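Local coordinates for mbDLG-3 protein (Monosiga brevicollis, PDB 6X1N) that probably recruits partner proteins through its PDZ domains, which generally bind short C-terminal peptides, with protein kinases perhaps among its partners, at residues D4-T9 / E57-L62. Residues are numbered along the deposited sequence; the frame is centred on the assembly and turned at random.
Sequences DLRTVT and EGDQIL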
loop_
_atom_site.group_PDB
_atom_site.type_symbol
_atom_site.label_atom_id
_atom_site.label_comp_id
_atom_site.label_asym_id
_atom_site.label_seq_id
_atom_site.Cartn_x
_atom_site.Cartn_y
_atom_site.Cartn_z
ATOM N N ASP A 4 13.818 -4.102 -6.643
ATOM C CA ASP A 4 12.443 -4.484 -6.352
ATOM C C ASP A 4 11.832 -3.564 -5.305
ATOM O O ASP A 4 10.611 -3.365 -5.284
ATOM C CB ASP A 4 12.379 -5.898 -5.784
ATOM C CG ASP A 4 12.708 -6.975 -6.784
ATOM O OD1 ASP A 4 12.391 -6.839 -7.988
ATOM O OD2 ASP A 4 13.254 -8.001 -6.327
ATOM N N LEU A 5 12.651 -3.034 -4.405
ATOM C CA LEU A 5 12.180 -2.177 -3.329
ATOM C C LEU A 5 12.128 -0.746 -3.843
ATOM O O LEU A 5 13.163 -0.183 -4.223
ATOM C CB LEU A 5 13.131 -2.281 -2.137
ATOM C CG LEU A 5 12.678 -1.587 -0.855
ATOM C CD1 LEU A 5 11.442 -2.274 -0.294
ATOM C CD2 LEU A 5 13.821 -1.564 0.155
ATOM N N ARG A 6 10.926 -0.175 -3.892
ATOM C CA ARG A 6 10.702 1.162 -4.425
ATOM C C ARG A 6 10.306 2.102 -3.296
ATOM O O ARG A 6 9.461 1.760 -2.458
ATOM C CB ARG A 6 9.603 1.142 -5.492
ATOM C CG ARG A 6 10.123 0.694 -6.844
ATOM C CD ARG A 6 9.005 0.302 -7.814
ATOM N NE ARG A 6 8.498 -1.049 -7.572
ATOM C CZ ARG A 6 7.279 -1.357 -7.125
ATOM N NH1 ARG A 6 6.379 -0.413 -6.867
ATOM N NH2 ARG A 6 6.967 -2.636 -6.950
ATOM N N THR A 7 10.915 3.277 -3.266
ATOM C CA THR A 7 10.555 4.329 -2.325
ATOM C C THR A 7 9.948 5.443 -3.161
ATOM O O THR A 7 10.624 6.023 -4.017
ATOM C CB THR A 7 11.775 4.813 -1.544
ATOM O OG1 THR A 7 12.323 3.721 -0.791
ATOM C CG2 THR A 7 11.362 5.900 -0.579
ATOM N N VAL A 8 8.669 5.711 -2.944
ATOM C CA VAL A 8 7.887 6.590 -3.802
ATOM C C VAL A 8 7.229 7.640 -2.926
ATOM O O VAL A 8 6.664 7.310 -1.879
ATOM C CB VAL A 8 6.811 5.788 -4.560
ATOM C CG1 VAL A 8 5.977 6.705 -5.435
ATOM C CG2 VAL A 8 7.457 4.682 -5.391
ATOM N N THR A 9 7.296 8.897 -3.341
ATOM C CA THR A 9 6.531 9.956 -2.702
ATOM C C THR A 9 5.421 10.370 -3.651
ATOM O O THR A 9 5.685 10.735 -4.800
ATOM C CB THR A 9 7.410 11.156 -2.361
ATOM O OG1 THR A 9 8.395 10.758 -1.403
ATOM C CG2 THR A 9 6.564 12.278 -1.776
ATOM N N GLU A 57 -0.427 -2.601 -8.636
ATOM C CA GLU A 57 -1.264 -3.594 -7.985
ATOM C C GLU A 57 -0.425 -4.818 -7.630
ATOM O O GLU A 57 0.456 -5.228 -8.392
ATOM C CB GLU A 57 -2.407 -3.988 -8.915
ATOM C CG GLU A 57 -3.310 -4.996 -8.254
ATOM C CD GLU A 57 -4.542 -5.335 -9.050
ATOM O OE1 GLU A 57 -4.872 -4.607 -10.022
ATOM O OE2 GLU A 57 -5.177 -6.354 -8.684
ATOM N N GLY A 58 -0.663 -5.371 -6.446
ATOM C CA GLY A 58 0.119 -6.487 -5.959
ATOM C C GLY A 58 1.376 -6.107 -5.215
ATOM O O GLY A 58 2.097 -7.003 -4.748
ATOM N N ASP A 59 1.666 -4.821 -5.080
ATOM C CA ASP A 59 2.762 -4.383 -4.223
ATOM C C ASP A 59 2.357 -4.530 -2.764
ATOM O O ASP A 59 1.235 -4.179 -2.375
ATOM C CB ASP A 59 3.055 -2.893 -4.428
ATOM C CG ASP A 59 3.801 -2.589 -5.702
ATOM O OD1 ASP A 59 4.341 -3.520 -6.343
ATOM O OD2 ASP A 59 3.897 -1.382 -6.006
ATOM N N GLN A 60 3.285 -5.008 -1.940
ATOM C CA GLN A 60 3.129 -4.858 -0.503
ATOM C C GLN A 60 3.593 -3.467 -0.108
ATOM O O GLN A 60 4.669 -3.020 -0.532
ATOM C CB GLN A 60 3.929 -5.917 0.248
ATOM C CG GLN A 60 3.743 -5.762 1.744
ATOM C CD GLN A 60 4.136 -6.976 2.552
ATOM O OE1 GLN A 60 4.697 -7.941 2.030
ATOM N NE2 GLN A 60 3.851 -6.928 3.854
ATOM N N ILE A 61 2.765 -2.771 0.672
ATOM C CA ILE A 61 3.151 -1.499 1.267
ATOM C C ILE A 61 3.832 -1.841 2.586
ATOM O O ILE A 61 3.171 -2.118 3.586
ATOM C CB ILE A 61 1.956 -0.574 1.493
ATOM C CG1 ILE A 61 1.099 -0.423 0.230
ATOM C CG2 ILE A 61 2.464 0.782 1.959
ATOM C CD1 ILE A 61 -0.087 0.543 0.417
ATOM N N LEU A 62 5.163 -1.812 2.596
ATOM C CA LEU A 62 5.899 -2.153 3.811
ATOM C C LEU A 62 5.800 -1.039 4.843
ATOM O O LEU A 62 5.724 -1.300 6.052
ATOM C CB LEU A 62 7.357 -2.454 3.475
ATOM C CG LEU A 62 7.556 -3.676 2.574
ATOM C CD1 LEU A 62 8.979 -3.721 2.001
ATOM C CD2 LEU A 62 7.246 -4.959 3.326
#
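The guanidinium of Arg-6 receives the carboxylate of Asp-59 at its edge, nearly in its own plane, whereas the carboxylate is approached from above its plane; the two flat groups stand 38° apart. In this third PDZ domain of the protein the pair is a worked example of a salt bridge spanning a sheet: strands 6-11 and 59-64 both pair antiparallel with strand 88-95, and the charged side chains meet beside Leu-93 of that shared neighbour. The grip is end-on and twofold. NH1 of Arg-6 lies 2.8 Å from OD2 of Asp-59 along a nearly straight bond (171°), while NH2 of Arg-6 reaches OD1 of Asp-59, also at 2.8 Å. A bend at chi3 (-80°) brings the end of the arginine chain up to the acid. Second partners fix both groups further: NH1 also donates to the carbonyl O of Gln-54, and the backbone N of Phe-56 donates to OD2. A methionine in place of Arg-6 would probably leave the buried carboxylate without its countercharge and the Gln-54 carbonyl without this donor. The same two segments also touch through apolar groups, at a single methyl pair: CD1 of Leu-5 rests 3.7 Å from CD1 of Leu-62.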